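Local atomic coordinates of aminotransferase class I and II (PDB entry 3P6K), a protein that probably transfers amino groups between amino acids and keto acids with the help of pyridoxal phosphate, as in other class I and II aminotransferases. Residues B[101-106]-B[154-159]; B[133-138]-B[340-345]. All coordinates share one frame; numbering follows the deposited sequence.

Contact 1 of 2, residues B[101-106]-B[154-159]; sequences LIEPGD and TTKMIC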
loop_
_atom_site.group_PDB
_atom_site.type_symbol
_atom_site.label_atom_id
_atom_site.label_comp_id
_atom_site.label_asym_id
_atom_site.label_seq_id
_atom_site.Cartn_x
_atom_site.Cartn_y
_atom_site.Cartn_z
ATOM N N LEU B 101 11.023 11.590 -1.649
ATOM C CA LEU B 101 11.880 12.729 -1.321
ATOM C C LEU B 101 13.218 12.485 -0.633
ATOM O O LEU B 101 14.096 13.345 -0.736
ATOM C CB LEU B 101 11.056 13.733 -0.501
ATOM C CG LEU B 101 9.746 14.170 -1.207
ATOM C CD1 LEU B 101 8.936 15.113 -0.325
ATOM C CD2 LEU B 101 10.003 14.805 -2.583
ATOM N N ILE B 102 13.384 11.359 0.063
ATOM C CA ILE B 102 14.614 11.120 0.812
ATOM C C ILE B 102 15.641 10.438 -0.102
ATOM O O ILE B 102 15.332 9.427 -0.707
ATOM C CB ILE B 102 14.380 10.269 2.100
ATOM C CG1 ILE B 102 13.339 10.911 3.032
ATOM C CG2 ILE B 102 15.669 10.098 2.880
ATOM C CD1 ILE B 102 13.693 12.307 3.511
ATOM N N GLU B 103 16.837 11.025 -0.183
ATOM C CA GLU B 103 17.982 10.515 -0.949
ATOM C C GLU B 103 19.079 10.111 0.057
ATOM O O GLU B 103 19.139 10.698 1.163
ATOM C CB GLU B 103 18.591 11.629 -1.828
ATOM C CG GLU B 103 17.658 12.352 -2.822
ATOM C CD GLU B 103 17.187 11.475 -3.955
ATOM O OE1 GLU B 103 18.009 10.688 -4.487
ATOM O OE2 GLU B 103 15.992 11.580 -4.328
ATOM N N PRO B 104 19.970 9.143 -0.312
ATOM C CA PRO B 104 21.103 8.781 0.581
ATOM C C PRO B 104 21.910 10.015 0.958
ATOM O O PRO B 104 22.103 10.904 0.115
ATOM C CB PRO B 104 21.951 7.829 -0.283
ATOM C CG PRO B 104 20.992 7.220 -1.212
ATOM C CD PRO B 104 19.969 8.301 -1.525
ATOM N N GLY B 105 22.333 10.091 2.216
ATOM C CA GLY B 105 23.100 11.243 2.712
ATOM C C GLY B 105 22.250 12.416 3.199
ATOM O O GLY B 105 22.797 13.308 3.823
ATOM N N ASP B 106 20.936 12.452 2.924
ATOM C CA ASP B 106 20.072 13.556 3.415
ATOM C C ASP B 106 19.948 13.548 4.933
ATOM O O ASP B 106 19.803 12.489 5.532
ATOM C CB ASP B 106 18.637 13.482 2.848
ATOM C CG ASP B 106 18.530 13.910 1.390
ATOM O OD1 ASP B 106 19.490 14.434 0.824
ATOM O OD2 ASP B 106 17.443 13.716 0.796
ATOM N N THR B 154 21.752 21.964 5.465
ATOM C CA THR B 154 21.399 20.958 4.478
ATOM C C THR B 154 20.234 20.024 4.891
ATOM O O THR B 154 19.930 19.091 4.130
ATOM C CB THR B 154 22.658 20.095 4.165
ATOM O OG1 THR B 154 23.073 19.400 5.352
ATOM C CG2 THR B 154 23.820 20.976 3.666
ATOM N N THR B 155 19.579 20.261 6.049
ATOM C CA THR B 155 18.462 19.400 6.538
ATOM C C THR B 155 17.320 19.327 5.494
ATOM O O THR B 155 16.785 20.347 5.085
ATOM C CB THR B 155 17.922 19.859 7.917
ATOM O OG1 THR B 155 18.962 19.759 8.900
ATOM C CG2 THR B 155 16.742 19.002 8.368
ATOM N N LYS B 156 16.994 18.116 5.050
ATOM C CA LYS B 156 16.036 17.905 3.973
ATOM C C LYS B 156 14.601 17.996 4.480
ATOM O O LYS B 156 13.768 18.614 3.821
ATOM C CB LYS B 156 16.274 16.536 3.300
ATOM C CG LYS B 156 15.217 16.051 2.245
ATOM C CD LYS B 156 15.083 16.943 1.002
ATOM C CE LYS B 156 16.194 16.735 -0.028
ATOM N NZ LYS B 156 16.093 15.408 -0.707
HETATM N N MSE B 157 14.338 17.359 5.629
HETATM C CA MSE B 157 12.980 17.232 6.174
HETATM C C MSE B 157 12.950 17.054 7.670
HETATM O O MSE B 157 13.858 16.438 8.234
HETATM C CB MSE B 157 12.331 15.988 5.539
HETATM C CG MSE B 157 10.855 15.681 5.900
HETATM SE SE MSE B 157 10.344 14.048 4.979
HETATM C CE MSE B 157 10.120 14.810 3.204
ATOM N N ILE B 158 11.885 17.574 8.284
ATOM C CA ILE B 158 11.573 17.385 9.694
ATOM C C ILE B 158 10.281 16.553 9.696
ATOM O O ILE B 158 9.327 16.937 9.016
ATOM C CB ILE B 158 11.317 18.713 10.430
ATOM C CG1 ILE B 158 12.525 19.638 10.344
ATOM C CG2 ILE B 158 10.964 18.470 11.877
ATOM C CD1 ILE B 158 12.317 20.983 10.988
ATOM N N CYS B 159 10.242 15.429 10.408
ATOM C CA CYS B 159 9.038 14.582 10.494
ATOM C C CYS B 159 8.347 14.727 11.839
ATOM O O CYS B 159 8.980 14.507 12.884
ATOM C CB CYS B 159 9.381 13.104 10.332
ATOM S SG CYS B 159 10.104 12.702 8.724
#

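Contact 2 of 2, residues B[133-138]-B[340-345]; sequences QIEEEN and FERDGY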
loop_
_atom_site.group_PDB
_atom_site.type_symbol
_atom_site.label_atom_id
_atom_site.label_comp_id
_atom_site.label_asym_id
_atom_site.label_seq_id
_atom_site.Cartn_x
_atom_site.Cartn_y
_atom_site.Cartn_z
ATOM N N GLN B 133 13.572 14.612 20.678
ATOM C CA GLN B 133 12.957 13.935 21.820
ATOM C C GLN B 133 11.841 14.677 22.544
ATOM O O GLN B 133 11.904 15.876 22.734
ATOM C CB GLN B 133 14.038 13.570 22.847
ATOM C CG GLN B 133 15.167 12.641 22.323
ATOM C CD GLN B 133 14.900 11.166 22.436
ATOM O OE1 GLN B 133 13.898 10.724 22.990
ATOM N NE2 GLN B 133 15.830 10.381 21.926
ATOM N N ILE B 134 10.840 13.919 22.967
ATOM C CA ILE B 134 9.711 14.450 23.705
ATOM C C ILE B 134 9.802 13.997 25.141
ATOM O O ILE B 134 10.210 12.859 25.433
ATOM C CB ILE B 134 8.341 14.047 23.115
ATOM C CG1 ILE B 134 8.093 12.529 23.119
ATOM C CG2 ILE B 134 8.203 14.630 21.703
ATOM C CD1 ILE B 134 6.710 12.133 22.575
ATOM N N GLU B 135 9.356 14.867 26.035
ATOM C CA GLU B 135 9.384 14.569 27.453
ATOM C C GLU B 135 8.024 14.887 28.103
ATOM O O GLU B 135 7.388 15.906 27.751
ATOM C CB GLU B 135 10.556 15.350 28.095
ATOM C CG GLU B 135 11.559 14.442 28.856
ATOM C CD GLU B 135 10.889 13.480 29.802
ATOM O OE1 GLU B 135 10.658 13.884 30.967
ATOM O OE2 GLU B 135 10.601 12.325 29.363
ATOM N N GLU B 136 7.585 14.000 29.009
ATOM C CA GLU B 136 6.324 14.178 29.773
ATOM C C GLU B 136 6.319 15.546 30.509
ATOM O O GLU B 136 5.283 16.204 30.601
ATOM C CB GLU B 136 6.133 13.057 30.810
ATOM C CG GLU B 136 4.694 12.951 31.366
ATOM C CD GLU B 136 4.546 12.139 32.683
ATOM O OE1 GLU B 136 5.413 12.251 33.587
ATOM O OE2 GLU B 136 3.489 11.463 32.831
ATOM N N GLU B 137 7.501 15.945 30.995
ATOM C CA GLU B 137 7.719 17.210 31.703
ATOM C C GLU B 137 7.403 18.466 30.942
ATOM O O GLU B 137 7.188 19.491 31.581
ATOM C CB GLU B 137 9.157 17.276 32.285
ATOM C CG GLU B 137 9.285 16.346 33.486
ATOM C CD GLU B 137 10.642 16.351 34.171
ATOM O OE1 GLU B 137 11.424 17.324 34.048
ATOM O OE2 GLU B 137 10.922 15.357 34.873
ATOM N N ASN B 138 7.445 18.390 29.603
ATOM C CA ASN B 138 7.053 19.465 28.688
ATOM C C ASN B 138 5.711 19.095 27.998
ATOM O O ASN B 138 5.481 19.479 26.884
ATOM C CB ASN B 138 8.169 19.739 27.632
ATOM C CG ASN B 138 7.875 20.968 26.685
ATOM O OD1 ASN B 138 7.328 21.993 27.101
ATOM N ND2 ASN B 138 8.282 20.856 25.420
ATOM N N PHE B 340 7.752 1.968 22.808
ATOM C CA PHE B 340 7.955 3.361 22.379
ATOM C C PHE B 340 9.204 3.951 23.083
ATOM O O PHE B 340 9.358 5.165 23.138
ATOM C CB PHE B 340 6.747 4.203 22.779
ATOM C CG PHE B 340 5.431 3.679 22.290
ATOM C CD1 PHE B 340 4.985 3.975 21.007
ATOM C CD2 PHE B 340 4.605 2.933 23.141
ATOM C CE1 PHE B 340 3.739 3.482 20.544
ATOM C CE2 PHE B 340 3.366 2.465 22.723
ATOM C CZ PHE B 340 2.936 2.710 21.403
ATOM N N GLU B 341 10.096 3.091 23.588
ATOM C CA GLU B 341 11.257 3.477 24.384
ATOM C C GLU B 341 10.942 4.366 25.598
ATOM O O GLU B 341 11.731 5.220 25.984
ATOM C CB GLU B 341 12.365 4.078 23.512
ATOM C CG GLU B 341 13.034 3.059 22.567
ATOM C CD GLU B 341 14.554 3.310 22.402
ATOM O OE1 GLU B 341 15.025 4.472 22.526
ATOM O OE2 GLU B 341 15.284 2.321 22.157
ATOM N N ARG B 342 9.783 4.141 26.206
ATOM C CA ARG B 342 9.369 4.899 27.389
ATOM C C ARG B 342 8.697 3.926 28.340
ATOM O O ARG B 342 7.477 3.916 28.470
ATOM C CB ARG B 342 8.431 6.067 27.024
ATOM C CG ARG B 342 9.051 7.234 26.266
ATOM C CD ARG B 342 9.983 8.079 27.158
ATOM N NE ARG B 342 10.375 9.304 26.454
ATOM C CZ ARG B 342 11.309 9.382 25.501
ATOM N NH1 ARG B 342 11.990 8.290 25.085
ATOM N NH2 ARG B 342 11.559 10.572 24.937
ATOM N N ASP B 343 9.509 3.147 29.050
ATOM C CA ASP B 343 8.968 2.168 30.003
ATOM C C ASP B 343 8.370 2.933 31.194
ATOM O O ASP B 343 8.690 4.078 31.417
ATOM C CB ASP B 343 10.019 1.139 30.407
ATOM C CG ASP B 343 9.400 -0.201 30.843
ATOM O OD1 ASP B 343 8.226 -0.233 31.296
ATOM O OD2 ASP B 343 10.105 -1.222 30.720
ATOM N N GLY B 344 7.462 2.310 31.921
ATOM C CA GLY B 344 6.711 3.000 32.971
ATOM C C GLY B 344 5.405 3.607 32.519
ATOM O O GLY B 344 4.636 4.083 33.375
ATOM N N TYR B 345 5.138 3.567 31.197
ATOM C CA TYR B 345 3.903 4.067 30.598
ATOM C C TYR B 345 3.268 2.961 29.753
ATOM O O TYR B 345 3.894 1.933 29.438
ATOM C CB TYR B 345 4.191 5.275 29.673
ATOM C CG TYR B 345 4.904 6.438 30.327
ATOM C CD1 TYR B 345 6.295 6.473 30.430
ATOM C CD2 TYR B 345 4.176 7.522 30.846
ATOM C CE1 TYR B 345 6.957 7.580 31.046
ATOM C CE2 TYR B 345 4.808 8.603 31.455
ATOM C CZ TYR B 345 6.196 8.634 31.562
ATOM O OH TYR B 345 6.796 9.726 32.178
HETATM O O HOH W 1 14.397 8.203 23.820
#

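Contact 1 of 2, residues B[101-106]-B[154-159]
Lys156 reaches back from segment 154-159 to segment 101-106 and gives its ammonium group two oxygen acceptors, roughly at a right angle to each other. Asp106 OD2 forms a short salt bridge with Lys156 NZ at 2.6 Å, and Leu101 O accepts a second bond from Lys156 NZ at 2.9 Å, taken nearly along the C=O axis (174°). CG of the lysine starts anti to the backbone N, but the chain then bends at chi2, chi3 and chi4, curling its methylenes round the carboxylate: Lys156 CE lies 3.4 Å from Asp106 OD2. That oxygen also accepts Glu103 N at 2.9 Å (163°) from the other face of the carboxylate plane, so the type II turn from Glu103 to Asp106 is braced from within. The tight part lies on the inner side, where the next residue, the selenomethionine Met157, sends its side chain to Leu101 and Ile102. Its CE is 3.7 Å from Leu101 CD1, and its SE is 4.0 Å from Ile102 CD1; it crosses both side chains at about a right angle. Met157 also touches Val97 and Leu98 of helix 89-101. The outer side is looser: the partly exposed Glu103 touches Lys156 NZ with CG, its carboxylate remaining farther off, and also packs on Leu4 of the second subunit. The contact thus joins the end of helix 89-101 and its link to strand 107-112 with the neighbouring parallel strand 155-161 of the large-domain sheet. One ammonium group probably offsets the aspartate's charge while satisfying the carbonyl of Leu101 at the helix end, where the helix dipole would probably favour its positive charge.

Contact 2 of 2, residues B[133-138]-B[340-345]
Arg342 lays the edge of its guanidinium group against the end of strand 128-133, with NH2 between two carbonyl oxygens. Ile134 O accepts from Arg342 NH2 at 2.7 Å, and Gln133 OE1 accepts from the same nitrogen at 3.0 Å, both bonds being nearly straight. Both oxygens lie close to the guanidinium plane, and the Gln133 amide is nearly coplanar with it, 20° apart. A water donates to Gln133 OE1 and accepts from Arg342 NH1, which also bonds to Glu341 O, so the group is held against rotation. With CG anti to the carbonyl carbon, a bend at chi2 (-72°) carries the guanidinium across to this edge. Glu135 OE2 lies 4.2 Å from Arg342 NE, well out of the guanidinium plane, and contributes charge alone. Farther along both segments, the Glu136 carboxylate stands at a right angle to the Tyr345 ring and meets its edge, OE2 being 3.4 Å from Tyr345 CE2. Phe310 and Trp140 pack on Tyr345, tying the site to strand 308-313 and a nearby loop. The arginine is therefore gripped mainly by neutral oxygens, while its buried NE has no bonding partner; Glu135 would probably ease the cost of its charge.

In the fold
Contact 1 is partly buried and belongs to the seven-stranded mixed sheet, joining the end of helix 89-101 to strand 155-161; contact 2 is a surface contact that ties the loop after strand 128-133, an edge strand of that sheet, to the loop before strand 345-349 of the four-stranded antiparallel sheet. Their centres are 26 Å apart and they share no residue, although strand 107-112 borders both. Each relies on one long cation bound to a backbone carbonyl, but contact 1 adds a true salt bridge and apolar packing of Met157 on Leu101 and Ile102 beside it, whereas contact 2 uses an amide, a carbonyl and water, with Glu135 near the arginine but not in a salt bridge with it.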